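Side-chain contacts in putative mannose-6-phosphate isomerase YvyI (Bacillus subtilis, PDB 1QWR), which probably catalyses the reversible, zinc-dependent interconversion of D-mannose 6-phosphate and D-fructose 6-phosphate: residues S45-G50 with E112-K117; I98-D103 with A215-A220; F167-S172 with E249-Y254; V197-R202 with S208-H213. One frame throughout, in Å; residues are numbered along the deposited sequence.

Interaction 1 (S45-G50 with E112-K117); sequences SAHPKG and EGELGK
A single histidine-carboxylate hydrogen bond, from His47 to Glu114, joins two loops of the type I phosphomannose isomerase catalytic domain. One follows strand 38-44; the other leads from helix 104-110 towards strand 119-126. It illustrates how two backbones that stay well apart, 10.0 Å between the CA atoms of His47 and Glu114, can be coupled by side chains alone. His47 lends the edge of its ring, with NE2 donating to Glu114 OE1 over 2.8 Å in an almost straight bond (176° at the hydrogen). The oxygen lies in the imidazole plane and accepts the hydrogen bond on its syn lone pair, while ring and carboxylate are turned 57° apart. Glu114 holds CG anti to the backbone N (chi1 -175°) and then bends at chi2, which swings the carboxylate across to the ring. The same OE1 also accepts from the backbone N of Asp192, so a third loop shares the acceptor.

On the histidine side, a type I turn from His47 to Gly50 fixes the imidazole. Lys49 N donates to His47 ND1, so both ring nitrogens are engaged and the flip state of the ring is settled. Pro48 CD covers part of one ring face. At the start of the segment, Ser45 OG makes an ST turn, accepting from His47 N at 3.1 Å and passing a hydrogen bond on to Gly50 O at 2.7 Å.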
# COMPACT_ATOMS: atom_id res chain seq x y z
N SER A 45 6.98 2.63 6.20
CA SER A 45 7.68 1.37 6.00
C SER A 45 8.64 0.99 7.10
O SER A 45 9.34 1.84 7.64
CB SER A 45 8.49 1.47 4.69
OG SER A 45 9.51 0.46 4.58
N ALA A 46 8.64 -0.30 7.43
CA ALA A 46 9.61 -0.84 8.38
C ALA A 46 10.29 -2.00 7.64
O ALA A 46 10.92 -2.88 8.26
CB ALA A 46 8.93 -1.35 9.65
N HIS A 47 10.19 -2.02 6.32
CA HIS A 47 10.83 -3.12 5.60
C HIS A 47 12.34 -2.85 5.57
O HIS A 47 12.76 -1.73 5.31
CB HIS A 47 10.28 -3.26 4.17
CG HIS A 47 10.62 -4.57 3.54
ND1 HIS A 47 11.86 -4.85 3.00
CD2 HIS A 47 9.91 -5.73 3.48
CE1 HIS A 47 11.90 -6.12 2.64
NE2 HIS A 47 10.74 -6.68 2.92
N PRO A 48 13.15 -3.88 5.85
CA PRO A 48 14.62 -3.76 5.85
C PRO A 48 15.20 -3.15 4.58
O PRO A 48 16.21 -2.43 4.63
CB PRO A 48 15.09 -5.20 6.06
CG PRO A 48 13.99 -5.82 6.87
CD PRO A 48 12.73 -5.25 6.20
N LYS A 49 14.58 -3.40 3.43
CA LYS A 49 15.08 -2.85 2.17
C LYS A 49 14.83 -1.35 1.96
O LYS A 49 15.30 -0.76 0.99
CB LYS A 49 14.48 -3.63 1.00
CG LYS A 49 14.99 -5.07 0.88
CD LYS A 49 14.41 -5.72 -0.37
CE LYS A 49 14.85 -7.19 -0.51
NZ LYS A 49 14.18 -7.87 -1.67
N GLY A 50 14.08 -0.73 2.86
CA GLY A 50 13.83 0.69 2.72
C GLY A 50 12.95 1.19 3.85
O GLY A 50 11.81 1.56 3.59
N GLU A 112 12.82 -17.28 3.46
CA GLU A 112 13.50 -17.09 4.73
C GLU A 112 12.81 -16.21 5.80
O GLU A 112 13.39 -15.25 6.32
CB GLU A 112 14.91 -16.57 4.45
CG GLU A 112 15.73 -17.60 3.68
CD GLU A 112 16.04 -18.83 4.53
OE1 GLU A 112 16.93 -18.72 5.39
OE2 GLU A 112 15.39 -19.90 4.35
N GLY A 113 11.57 -16.57 6.12
CA GLY A 113 10.84 -15.85 7.15
C GLY A 113 10.14 -14.57 6.76
O GLY A 113 9.55 -13.89 7.61
N GLU A 114 10.22 -14.21 5.48
CA GLU A 114 9.56 -13.01 4.98
C GLU A 114 8.06 -13.24 5.17
O GLU A 114 7.59 -14.36 5.08
CB GLU A 114 9.85 -12.85 3.49
CG GLU A 114 9.33 -11.59 2.87
CD GLU A 114 10.29 -10.42 3.06
OE1 GLU A 114 10.01 -9.32 2.57
OE2 GLU A 114 11.32 -10.63 3.71
N LEU A 115 7.32 -12.17 5.45
CA LEU A 115 5.87 -12.30 5.61
C LEU A 115 5.24 -12.47 4.24
O LEU A 115 5.88 -12.20 3.22
CB LEU A 115 5.29 -11.02 6.24
CG LEU A 115 5.63 -10.67 7.69
CD1 LEU A 115 4.90 -9.37 8.08
CD2 LEU A 115 5.20 -11.80 8.60
N GLY A 116 3.99 -12.93 4.22
CA GLY A 116 3.29 -13.05 2.94
C GLY A 116 2.90 -11.63 2.53
O GLY A 116 3.21 -10.68 3.26
N LYS A 117 2.22 -11.46 1.41
CA LYS A 117 1.85 -10.10 0.99
C LYS A 117 0.41 -9.92 0.50
O LYS A 117 0.15 -9.71 -0.69
CB LYS A 117 2.85 -9.58 -0.07
CG LYS A 117 2.98 -8.05 -0.27
CD LYS A 117 4.32 -7.83 -1.07
CE LYS A 117 4.66 -6.43 -1.44
NZ LYS A 117 3.80 -5.91 -2.51

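Interaction 2 (I98-D103 with A215-A220); sequences IKVHPD and AKAVNA. With ZN (zinc ion), chain E; SO4 (sulfate ion), chain C.
Strand 98-100 and the loop after it run past helix 214-220 at close range, with the CA atoms of Val100 and Ala217 5.8 Å apart and those of Pro102 and Ala220 5.2 Å apart. Such an approach depends on small residues, and here the helix offers two alanine methyls. Val100 points at the helix and straddles them: its CG1, between the backbone N and the carbonyl carbon (chi1 52°), presses on Ala217 CB at 3.4 Å, tighter than usual carbon contact, while CG2 lies beside Ala220. Further on, Pro102 CB rests on Ala220 CB at 4.1 Å. Where the apolar patch ends, a water donates to Ala220 O and accepts a weak bond from Asp103 N.

The residues flanking Val100 serve the other side of the strand. Lys99 bends at its last torsion and sets NZ 2.9 Å from sulfate O4, with a weaker bond to O1; the sulfate, probably from the crystallisation liquor, is also held by Lys18, Arg196 and Arg210. Replacing this lysine with a methionine would probably leave sulfate O4 without the ammonium that holds it and take one positive charge from around the anion. His101, pointing away from the helix, brings NE2 edge-on to the zinc ion at 2.5 Å, and its ND1 is bonded to Ala193 O, which steadies the ring. Glu119, His176 and a water are further ligands. A strand backed by a helix, leading straight into a metal-binding histidine that points the other way, belongs to the zinc site of this cupin-type isomerase.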
# COMPACT_ATOMS: atom_id res chain seq x y z
N ILE A 98 3.16 -9.03 -14.35
CA ILE A 98 2.03 -9.88 -13.96
C ILE A 98 2.67 -10.71 -12.85
O ILE A 98 3.75 -11.29 -13.04
CB ILE A 98 1.55 -10.76 -15.13
CG1 ILE A 98 0.98 -9.86 -16.24
CG2 ILE A 98 0.48 -11.71 -14.66
CD1 ILE A 98 0.43 -10.60 -17.43
N LYS A 99 2.01 -10.76 -11.70
CA LYS A 99 2.62 -11.43 -10.56
C LYS A 99 1.64 -12.01 -9.54
O LYS A 99 0.43 -11.81 -9.65
CB LYS A 99 3.51 -10.40 -9.85
CG LYS A 99 2.79 -9.08 -9.54
CD LYS A 99 3.78 -7.98 -9.18
CE LYS A 99 3.12 -6.61 -9.11
NZ LYS A 99 3.24 -5.85 -10.39
N VAL A 100 2.21 -12.70 -8.56
CA VAL A 100 1.46 -13.28 -7.45
C VAL A 100 2.32 -13.14 -6.19
O VAL A 100 3.56 -13.26 -6.26
CB VAL A 100 1.14 -14.78 -7.68
CG1 VAL A 100 2.40 -15.53 -8.01
CG2 VAL A 100 0.51 -15.38 -6.43
N HIS A 101 1.69 -12.88 -5.05
CA HIS A 101 2.41 -12.77 -3.78
C HIS A 101 2.04 -13.98 -2.96
O HIS A 101 0.88 -14.37 -2.92
CB HIS A 101 1.98 -11.51 -2.99
CG HIS A 101 2.25 -10.24 -3.71
ND1 HIS A 101 3.53 -9.83 -4.03
CD2 HIS A 101 1.42 -9.25 -4.14
CE1 HIS A 101 3.48 -8.65 -4.62
NE2 HIS A 101 2.21 -8.28 -4.70
N PRO A 102 3.03 -14.58 -2.29
CA PRO A 102 2.74 -15.76 -1.47
C PRO A 102 2.09 -15.37 -0.15
O PRO A 102 2.12 -14.19 0.26
CB PRO A 102 4.11 -16.37 -1.25
CG PRO A 102 4.99 -15.15 -1.15
CD PRO A 102 4.48 -14.29 -2.31
N ASP A 103 1.51 -16.37 0.52
CA ASP A 103 0.89 -16.14 1.82
C ASP A 103 1.99 -16.28 2.86
O ASP A 103 3.15 -16.55 2.51
CB ASP A 103 -0.26 -17.15 2.04
CG ASP A 103 0.21 -18.59 2.26
OD1 ASP A 103 1.37 -18.90 1.96
OD2 ASP A 103 -0.60 -19.41 2.72
N ALA A 215 7.96 -21.07 -11.37
CA ALA A 215 7.61 -22.17 -10.47
C ALA A 215 6.97 -21.67 -9.19
O ALA A 215 5.89 -22.12 -8.80
CB ALA A 215 8.86 -22.99 -10.13
N LYS A 216 7.63 -20.73 -8.53
CA LYS A 216 7.11 -20.20 -7.29
C LYS A 216 5.75 -19.54 -7.48
O LYS A 216 4.88 -19.68 -6.62
CB LYS A 216 8.10 -19.22 -6.66
CG LYS A 216 9.29 -19.91 -5.99
CD LYS A 216 10.19 -18.91 -5.29
CE LYS A 216 11.24 -19.62 -4.45
NZ LYS A 216 12.08 -18.65 -3.71
N ALA A 217 5.57 -18.83 -8.59
CA ALA A 217 4.30 -18.17 -8.84
C ALA A 217 3.19 -19.21 -8.97
O ALA A 217 2.10 -19.07 -8.42
CB ALA A 217 4.38 -17.34 -10.13
N VAL A 218 3.48 -20.26 -9.73
CA VAL A 218 2.46 -21.30 -9.91
C VAL A 218 2.16 -21.99 -8.58
O VAL A 218 1.00 -22.27 -8.26
CB VAL A 218 2.93 -22.31 -10.98
CG1 VAL A 218 1.89 -23.42 -11.12
CG2 VAL A 218 3.09 -21.58 -12.32
N ASN A 219 3.20 -22.23 -7.79
CA ASN A 219 3.00 -22.86 -6.48
C ASN A 219 2.19 -21.97 -5.54
O ASN A 219 1.35 -22.45 -4.79
CB ASN A 219 4.35 -23.16 -5.84
CG ASN A 219 4.92 -24.50 -6.25
OD1 ASN A 219 4.44 -25.55 -5.81
ND2 ASN A 219 5.93 -24.48 -7.10
N ALA A 220 2.43 -20.67 -5.58
CA ALA A 220 1.72 -19.76 -4.69
C ALA A 220 0.34 -19.34 -5.14
O ALA A 220 -0.49 -18.89 -4.34
CB ALA A 220 2.56 -18.50 -4.44
ZN ZN E . 1.23 -6.39 -6.02
S SO4 C . 6.71 -5.01 -10.13
O1 SO4 C . 6.23 -5.23 -11.52
O2 SO4 C . 7.75 -3.98 -10.12
O3 SO4 C . 7.22 -6.26 -9.57
O4 SO4 C . 5.57 -4.54 -9.32
O HOH W 1 0.19 -18.41 -1.85
O HOH W 2 2.70 -5.27 -4.19

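Interaction 3 (F167-S172 with E249-Y254); sequences FYYVPS and EYFSVY
Tyr169 and Phe251 reach each other through contrasting first torsions: Tyr169 keeps CG anti to its backbone N (chi1 -175°), extending the ring from strand 167-170, whereas Phe251 turns CG into the crowded position between N and carbonyl carbon (chi1 47°), lifting its ring towards that strand. The meeting is between ring carbons, Tyr169 CE1 lying 3.6 Å from Phe251 CE1. The rings are inclined at 62° with centroids 5.8 Å apart, an oblique pair in which Phe251 CE1 arrives at the edge of the tyrosine.

In general terms, two strands from different parts of the beta structure meet here through apolar side chains, not by pairing with each other. Strand 167-170 pairs with strand 119-126, which carries the zinc ligand Glu119, whereas strand 252-259 belongs to the cupin domain and lies between strands 240-247 and 312-318. Cys120 of the catalytic part touches Phe167, Phe251 and Val253, filling the seam from the side of the metal-bearing strand. Phe167 continues the seam, also with CG anti to N, and its CE1 meets Val253 CG1 at 4.0 Å; Phe245 stacks on the Phe167 ring.

At the more polar end, a water joins the two segments. It lies 2.7 Å from Tyr169 OH, in the plane of that ring, and accepts from Tyr250 N at 2.9 Å. The same water sits over the centre of the Phe251 ring, 3.7 Å above its plane, and thus lies against the face of one ring and the edge of the other. Tyr169 OH also approaches the edge of the Tyr250 ring, nearest to CD2.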
# COMPACT_ATOMS: atom_id res chain seq x y z
N PHE A 167 -11.67 0.76 -4.83
CA PHE A 167 -10.86 0.04 -3.85
C PHE A 167 -10.87 -1.43 -4.21
O PHE A 167 -11.93 -1.99 -4.48
CB PHE A 167 -11.41 0.19 -2.43
CG PHE A 167 -10.59 -0.54 -1.38
CD1 PHE A 167 -9.54 0.10 -0.71
CD2 PHE A 167 -10.87 -1.87 -1.06
CE1 PHE A 167 -8.79 -0.57 0.28
CE2 PHE A 167 -10.12 -2.54 -0.07
CZ PHE A 167 -9.08 -1.88 0.59
N TYR A 168 -9.69 -2.04 -4.24
CA TYR A 168 -9.56 -3.46 -4.55
C TYR A 168 -8.75 -4.19 -3.49
O TYR A 168 -7.66 -3.77 -3.13
CB TYR A 168 -8.90 -3.68 -5.91
CG TYR A 168 -9.70 -3.11 -7.05
CD1 TYR A 168 -9.50 -1.81 -7.48
CD2 TYR A 168 -10.75 -3.85 -7.62
CE1 TYR A 168 -10.34 -1.23 -8.45
CE2 TYR A 168 -11.59 -3.28 -8.58
CZ TYR A 168 -11.38 -1.97 -8.99
OH TYR A 168 -12.25 -1.38 -9.89
N TYR A 169 -9.29 -5.31 -3.01
CA TYR A 169 -8.59 -6.12 -2.02
C TYR A 169 -7.91 -7.23 -2.81
O TYR A 169 -8.54 -7.85 -3.67
CB TYR A 169 -9.60 -6.68 -1.03
CG TYR A 169 -8.98 -7.43 0.11
CD1 TYR A 169 -8.32 -6.76 1.13
CD2 TYR A 169 -9.08 -8.81 0.20
CE1 TYR A 169 -7.78 -7.44 2.22
CE2 TYR A 169 -8.55 -9.51 1.28
CZ TYR A 169 -7.90 -8.81 2.29
OH TYR A 169 -7.45 -9.48 3.39
N VAL A 170 -6.63 -7.47 -2.52
CA VAL A 170 -5.84 -8.47 -3.26
C VAL A 170 -5.24 -9.52 -2.33
O VAL A 170 -4.11 -9.39 -1.88
CB VAL A 170 -4.70 -7.79 -4.04
CG1 VAL A 170 -4.08 -8.79 -5.04
CG2 VAL A 170 -5.21 -6.55 -4.75
N PRO A 171 -6.00 -10.58 -2.04
CA PRO A 171 -5.52 -11.65 -1.16
C PRO A 171 -4.24 -12.24 -1.73
O PRO A 171 -4.08 -12.30 -2.94
CB PRO A 171 -6.66 -12.66 -1.19
CG PRO A 171 -7.88 -11.83 -1.49
CD PRO A 171 -7.38 -10.84 -2.50
N SER A 172 -3.33 -12.67 -0.87
CA SER A 172 -2.12 -13.31 -1.36
C SER A 172 -2.63 -14.52 -2.16
O SER A 172 -3.69 -15.09 -1.83
CB SER A 172 -1.24 -13.76 -0.21
OG SER A 172 -1.96 -14.62 0.66
N GLU A 249 -8.28 -9.73 7.95
CA GLU A 249 -7.39 -10.42 8.88
C GLU A 249 -6.06 -9.70 9.05
O GLU A 249 -5.45 -9.77 10.11
CB GLU A 249 -7.11 -11.84 8.39
CG GLU A 249 -8.34 -12.60 7.96
CD GLU A 249 -8.02 -13.95 7.33
OE1 GLU A 249 -8.92 -14.55 6.70
OE2 GLU A 249 -6.85 -14.43 7.48
N TYR A 250 -5.61 -9.01 8.01
CA TYR A 250 -4.31 -8.36 8.06
C TYR A 250 -4.34 -6.86 8.27
O TYR A 250 -3.36 -6.29 8.74
CB TYR A 250 -3.52 -8.66 6.78
CG TYR A 250 -3.31 -10.14 6.56
CD1 TYR A 250 -2.29 -10.83 7.21
CD2 TYR A 250 -4.20 -10.87 5.78
CE1 TYR A 250 -2.17 -12.22 7.07
CE2 TYR A 250 -4.09 -12.24 5.64
CZ TYR A 250 -3.08 -12.92 6.29
OH TYR A 250 -3.01 -14.29 6.16
N PHE A 251 -5.45 -6.23 7.93
CA PHE A 251 -5.59 -4.78 8.09
C PHE A 251 -7.01 -4.32 7.80
O PHE A 251 -7.81 -5.06 7.23
CB PHE A 251 -4.63 -4.03 7.13
CG PHE A 251 -4.66 -4.56 5.69
CD1 PHE A 251 -5.75 -4.29 4.85
CD2 PHE A 251 -3.59 -5.32 5.20
CE1 PHE A 251 -5.78 -4.79 3.52
CE2 PHE A 251 -3.60 -5.83 3.88
CZ PHE A 251 -4.69 -5.57 3.03
N SER A 252 -7.30 -3.09 8.22
CA SER A 252 -8.59 -2.43 7.99
C SER A 252 -8.15 -1.11 7.34
O SER A 252 -7.18 -0.47 7.82
CB SER A 252 -9.32 -2.14 9.31
OG SER A 252 -9.74 -3.36 9.95
N VAL A 253 -8.83 -0.70 6.28
CA VAL A 253 -8.47 0.51 5.57
C VAL A 253 -9.68 1.41 5.41
O VAL A 253 -10.77 0.91 5.14
CB VAL A 253 -7.89 0.17 4.19
CG1 VAL A 253 -7.38 1.46 3.48
CG2 VAL A 253 -6.73 -0.84 4.37
N TYR A 254 -9.46 2.72 5.55
CA TYR A 254 -10.54 3.71 5.50
C TYR A 254 -10.14 4.98 4.77
O TYR A 254 -8.96 5.26 4.59
CB TYR A 254 -10.89 4.17 6.90
CG TYR A 254 -11.05 3.09 7.92
CD1 TYR A 254 -12.32 2.76 8.40
CD2 TYR A 254 -9.95 2.41 8.42
CE1 TYR A 254 -12.48 1.79 9.35
CE2 TYR A 254 -10.10 1.41 9.38
CZ TYR A 254 -11.38 1.11 9.85
OH TYR A 254 -11.56 0.17 10.84
O HOH W 3 -6.65 -7.97 5.50

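Interaction 4 (V197-R202 with S208-H213); sequences VYDYDR and SPRELH. With SO4 (sulfate ion), chain C.
The guanidinium of Arg210 is used at its edges: one holds the carboxylate of Asp199, another a sulfate ion. Asp199 is in turn met from above and below its plane, since Arg202 NH2 and Arg210 NH2 reach OD1 from opposite faces. The three residues form a salt-bridge network, a worked case of one acid holding two arginines in place. Arg210 grips side-on, NE to Asp199 OD2 and NH2 to Asp199 OD1, both at 2.8 Å, with the two planes 48° apart. Its chain bends at chi3 (-64°), which turns the guanidinium across the carboxylate. Arg202 NH2 holds OD1 at 2.8 Å as well, while its NE donates to Asp199 O and Tyr200 CD2 lies over one face of its guanidinium.

Beyond the acid, Arg210 NH1 donates to sulfate O2 and NH2 to sulfate O1, each at 3.0 Å. Arg196, assigned to the active site by similarity, binds the same ion, consistent with an anion pocket that could receive the substrate phosphate. Were Arg210 cut back to an alanine, Asp199 OD2 would probably lose its arginine partner and the sulfate two of its donors.

The network sits just beyond a classic beta bulge at Val197 and Tyr198, both facing Ile98. Leu212 lays its methyls along this corner, CD1 near Val197 O and CD2 near Tyr198 N. Across the far end, Pro209 CA makes a CA-H...O contact with Arg202 O. One water ties the loops together, donating to Asp199 OD2 at 2.6 Å and to Arg202 O, and accepting from Arg210 N.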
# COMPACT_ATOMS: atom_id res chain seq x y z
N VAL A 197 5.47 -13.56 -13.34
CA VAL A 197 5.31 -14.58 -14.36
C VAL A 197 5.56 -13.96 -15.73
O VAL A 197 5.92 -14.66 -16.68
CB VAL A 197 3.91 -15.24 -14.34
CG1 VAL A 197 3.62 -15.79 -12.93
CG2 VAL A 197 2.83 -14.27 -14.75
N TYR A 198 5.39 -12.64 -15.84
CA TYR A 198 5.58 -11.95 -17.11
C TYR A 198 5.86 -10.47 -16.91
O TYR A 198 5.18 -9.81 -16.12
CB TYR A 198 4.33 -12.11 -17.98
CG TYR A 198 4.48 -11.56 -19.38
CD1 TYR A 198 5.58 -11.90 -20.16
CD2 TYR A 198 3.51 -10.72 -19.93
CE1 TYR A 198 5.72 -11.42 -21.47
CE2 TYR A 198 3.64 -10.25 -21.24
CZ TYR A 198 4.75 -10.60 -22.00
OH TYR A 198 4.89 -10.12 -23.28
N ASP A 199 6.84 -9.95 -17.64
CA ASP A 199 7.22 -8.53 -17.53
C ASP A 199 7.37 -7.86 -18.89
O ASP A 199 8.19 -6.95 -19.06
CB ASP A 199 8.52 -8.39 -16.74
CG ASP A 199 8.76 -6.96 -16.28
OD1 ASP A 199 7.78 -6.27 -15.95
OD2 ASP A 199 9.93 -6.52 -16.24
N TYR A 200 6.60 -8.34 -19.87
CA TYR A 200 6.58 -7.77 -21.20
C TYR A 200 7.94 -7.72 -21.90
O TYR A 200 8.14 -6.89 -22.79
CB TYR A 200 5.96 -6.37 -21.11
CG TYR A 200 4.56 -6.39 -20.56
CD1 TYR A 200 3.48 -6.79 -21.35
CD2 TYR A 200 4.31 -6.08 -19.22
CE1 TYR A 200 2.19 -6.88 -20.82
CE2 TYR A 200 3.02 -6.17 -18.68
CZ TYR A 200 1.97 -6.57 -19.49
OH TYR A 200 0.70 -6.65 -18.97
N ASP A 201 8.85 -8.60 -21.51
CA ASP A 201 10.19 -8.67 -22.09
C ASP A 201 10.96 -7.35 -22.07
O ASP A 201 11.72 -7.04 -23.00
CB ASP A 201 10.11 -9.17 -23.53
CG ASP A 201 9.47 -10.55 -23.63
OD1 ASP A 201 10.05 -11.50 -23.08
OD2 ASP A 201 8.38 -10.66 -24.23
N ARG A 202 10.78 -6.58 -20.99
CA ARG A 202 11.44 -5.29 -20.87
C ARG A 202 12.81 -5.35 -20.22
O ARG A 202 13.11 -6.27 -19.47
CB ARG A 202 10.56 -4.34 -20.07
CG ARG A 202 9.28 -3.99 -20.78
CD ARG A 202 8.40 -3.09 -19.93
NE ARG A 202 7.89 -3.78 -18.74
CZ ARG A 202 6.95 -3.27 -17.95
NH1 ARG A 202 6.44 -2.08 -18.23
NH2 ARG A 202 6.49 -3.97 -16.90
N SER A 208 19.38 -5.21 -18.38
CA SER A 208 19.08 -6.62 -18.08
C SER A 208 17.60 -6.83 -17.80
O SER A 208 16.95 -5.97 -17.20
CB SER A 208 19.89 -7.09 -16.87
OG SER A 208 21.29 -7.02 -17.13
N PRO A 209 17.05 -7.98 -18.22
CA PRO A 209 15.63 -8.31 -18.00
C PRO A 209 15.37 -8.51 -16.51
O PRO A 209 16.28 -8.91 -15.79
CB PRO A 209 15.44 -9.63 -18.76
CG PRO A 209 16.69 -9.79 -19.60
CD PRO A 209 17.76 -9.14 -18.78
N ARG A 210 14.16 -8.24 -16.05
CA ARG A 210 13.88 -8.44 -14.64
C ARG A 210 13.58 -9.91 -14.36
O ARG A 210 13.05 -10.62 -15.22
CB ARG A 210 12.74 -7.54 -14.18
CG ARG A 210 13.06 -6.05 -14.42
CD ARG A 210 12.18 -5.15 -13.58
NE ARG A 210 10.76 -5.26 -13.94
CZ ARG A 210 9.77 -4.88 -13.13
NH1 ARG A 210 10.05 -4.37 -11.93
NH2 ARG A 210 8.50 -5.01 -13.51
N GLU A 211 13.93 -10.36 -13.16
CA GLU A 211 13.73 -11.75 -12.74
C GLU A 211 12.29 -12.24 -12.75
O GLU A 211 11.39 -11.54 -12.29
CB GLU A 211 14.27 -11.92 -11.32
CG GLU A 211 15.58 -12.67 -11.21
CD GLU A 211 15.91 -12.99 -9.76
OE1 GLU A 211 15.17 -13.79 -9.15
OE2 GLU A 211 16.90 -12.43 -9.24
N LEU A 212 12.08 -13.45 -13.26
CA LEU A 212 10.76 -14.07 -13.28
C LEU A 212 10.87 -15.26 -12.31
O LEU A 212 11.96 -15.79 -12.10
CB LEU A 212 10.39 -14.53 -14.69
CG LEU A 212 10.36 -13.46 -15.80
CD1 LEU A 212 9.81 -14.08 -17.09
CD2 LEU A 212 9.49 -12.28 -15.37
N HIS A 213 9.75 -15.66 -11.72
CA HIS A 213 9.74 -16.75 -10.75
C HIS A 213 8.55 -17.63 -11.11
O HIS A 213 7.58 -17.70 -10.36
CB HIS A 213 9.55 -16.19 -9.34
CG HIS A 213 10.22 -14.86 -9.12
ND1 HIS A 213 11.45 -14.73 -8.49
CD2 HIS A 213 9.85 -13.61 -9.47
CE1 HIS A 213 11.79 -13.46 -8.47
NE2 HIS A 213 10.84 -12.75 -9.05
S SO4 C . 6.71 -5.01 -10.13
O1 SO4 C . 6.23 -5.23 -11.52
O2 SO4 C . 7.75 -3.98 -10.12
O3 SO4 C . 7.22 -6.26 -9.57
O4 SO4 C . 5.57 -4.54 -9.32
O HOH W 4 11.77 -7.72 -17.69

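Overall arrangement
Interactions 1, 2 and 3 touch one another around the zinc-binding loop, which interaction 2 alone supplies with a ligand: Lys117 N of interaction 1 probably bonds to Pro102 O of interaction 2, and Ser172 of interaction 3 packs against both. Interaction 4 lies farther out, about 22 Å from the chain's centre, yet is joined to interaction 2 through the neighbouring strands 98-100 and 195-198, through Val197 on Ala217, and through the shared sulfate. Chemistry follows place. The buried strand-helix contact of interaction 2 is apolar, and interaction 3, closest to the centre at about 9 Å, joins its strands mainly by aromatic and aliphatic groups. Interaction 1 relies on one polar bond, whereas the partly exposed loops of interaction 4 use charge and water.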